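Translation initiation factor eif-2b-like protein (PDB 4ZEO) probably acts in translation initiation as the delta subunit of eIF2B, the decameric GDP-GTP exchange factor for eIF2. Local coordinates at residues Asp154-Val159 against Ile189-Thr194. Residues are numbered along the deposited sequence; the frame is centred on the assembly and turned at random.
Sequences DVHPAV and IESYET
His156 and Ser191 meet side chain to side chain, joining the N-cap of helix 157-168 to the C-terminal end of helix 174-191 at the surface of the helical domain of this eIF2B delta subunit. The imidazole is the bridge, with its two nitrogens employed in different directions. His156 ND1 accepts from Ala158 N (3.0 Å), a side-chain N-cap bond that occupies an amide of the first helical turn; the donor sits about 15° out of the ring plane. His156 NE2, on the side of the ring away from CB, hydrogen-bonds Ser191 OG at 3.1 Å, and the bond is nearly straight (163°). The hydroxyl approaches the ring edge close to its plane, and Ser191 CB lies in plane at the same edge, 3.7 Å from His156 NE2. With CG anti to the backbone N (chi1 -169°), the His156 ring extends across to helix 174-191 while ND1 remains near the start of its own helix. Pro157 CD rests over one ring face near the rim, and the His156 side chain also touches Val188. Replacing the imidazole with the methyl of an alanine would probably leave the Ala158 amide without its cap and Ser191 OG without its link to the neighbouring helix. On the Ser191 side, OG, set beside its own backbone N, also makes a weak hydrogen bond to Lys187 O, one turn back in helix 174-191.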
# COMPACT_ATOMS: atom_id res chain seq x y z
N ASP A 154 21.31 14.83 11.67
CA ASP A 154 20.11 15.22 12.41
C ASP A 154 19.09 14.08 12.42
O ASP A 154 17.98 14.22 12.94
CB ASP A 154 19.46 16.44 11.75
CG ASP A 154 20.05 17.74 12.24
OD1 ASP A 154 20.44 17.82 13.42
OD2 ASP A 154 20.05 18.71 11.45
N VAL A 155 19.44 12.98 11.78
CA VAL A 155 18.53 11.86 11.64
C VAL A 155 18.33 11.14 12.95
O VAL A 155 19.29 10.72 13.60
CB VAL A 155 19.03 10.89 10.55
CG1 VAL A 155 18.07 9.73 10.37
CG2 VAL A 155 19.21 11.65 9.24
N HIS A 156 17.07 10.97 13.33
CA HIS A 156 16.72 10.20 14.51
C HIS A 156 17.08 8.72 14.27
O HIS A 156 16.88 8.21 13.17
CB HIS A 156 15.22 10.36 14.80
CG HIS A 156 14.80 9.84 16.13
ND1 HIS A 156 14.61 8.49 16.38
CD2 HIS A 156 14.54 10.47 17.30
CE1 HIS A 156 14.24 8.33 17.63
NE2 HIS A 156 14.19 9.52 18.22
N PRO A 157 17.59 8.02 15.30
CA PRO A 157 17.95 6.61 15.06
C PRO A 157 16.79 5.73 14.56
O PRO A 157 17.03 4.82 13.77
CB PRO A 157 18.47 6.15 16.43
CG PRO A 157 17.94 7.14 17.41
CD PRO A 157 17.96 8.44 16.66
N ALA A 158 15.57 5.98 15.01
CA ALA A 158 14.43 5.20 14.54
C ALA A 158 14.26 5.37 13.03
O ALA A 158 13.98 4.40 12.31
CB ALA A 158 13.17 5.59 15.28
N VAL A 159 14.41 6.60 12.55
CA VAL A 159 14.30 6.91 11.13
C VAL A 159 15.45 6.28 10.33
O VAL A 159 15.25 5.75 9.24
CB VAL A 159 14.24 8.47 10.91
CG1 VAL A 159 14.40 8.85 9.42
CG2 VAL A 159 12.93 9.03 11.52
N ILE A 189 8.80 12.54 17.47
CA ILE A 189 7.97 13.47 18.23
C ILE A 189 8.13 13.27 19.73
O ILE A 189 8.26 14.25 20.47
CB ILE A 189 6.50 13.31 17.84
CG1 ILE A 189 6.31 13.70 16.38
CG2 ILE A 189 5.61 14.15 18.72
CD1 ILE A 189 4.94 13.37 15.84
N GLU A 190 8.17 12.01 20.18
CA GLU A 190 8.36 11.70 21.60
C GLU A 190 9.65 12.31 22.08
O GLU A 190 9.70 12.95 23.13
CB GLU A 190 8.36 10.18 21.85
CG GLU A 190 6.98 9.51 21.84
CD GLU A 190 7.02 7.99 22.09
OE1 GLU A 190 7.77 7.27 21.39
OE2 GLU A 190 6.31 7.52 23.01
N SER A 191 10.70 12.13 21.29
CA SER A 191 12.03 12.62 21.63
C SER A 191 12.12 14.14 21.57
O SER A 191 12.97 14.74 22.21
CB SER A 191 13.06 12.01 20.67
OG SER A 191 13.34 10.67 21.02
N TYR A 192 11.27 14.75 20.75
CA TYR A 192 11.41 16.18 20.46
C TYR A 192 11.30 17.09 21.69
O TYR A 192 10.39 16.97 22.51
CB TYR A 192 10.36 16.60 19.44
CG TYR A 192 10.46 18.05 19.08
CD1 TYR A 192 11.48 18.51 18.27
CD2 TYR A 192 9.53 18.97 19.57
CE1 TYR A 192 11.58 19.85 17.94
CE2 TYR A 192 9.62 20.31 19.24
CZ TYR A 192 10.65 20.74 18.42
OH TYR A 192 10.75 22.07 18.08
N GLU A 193 12.24 18.03 21.77
CA GLU A 193 12.21 19.07 22.79
C GLU A 193 12.35 20.43 22.14
O GLU A 193 13.32 20.68 21.43
CB GLU A 193 13.33 18.87 23.80
CG GLU A 193 13.14 17.69 24.73
CD GLU A 193 14.39 17.41 25.53
OE1 GLU A 193 15.43 17.14 24.90
OE2 GLU A 193 14.34 17.49 26.78
N THR A 194 11.41 21.33 22.39
CA THR A 194 11.46 22.66 21.79
C THR A 194 12.65 23.44 22.31
O THR A 194 12.88 23.50 23.52
CB THR A 194 10.18 23.50 22.10
OG1 THR A 194 8.99 22.75 21.82
CG2 THR A 194 10.17 24.73 21.27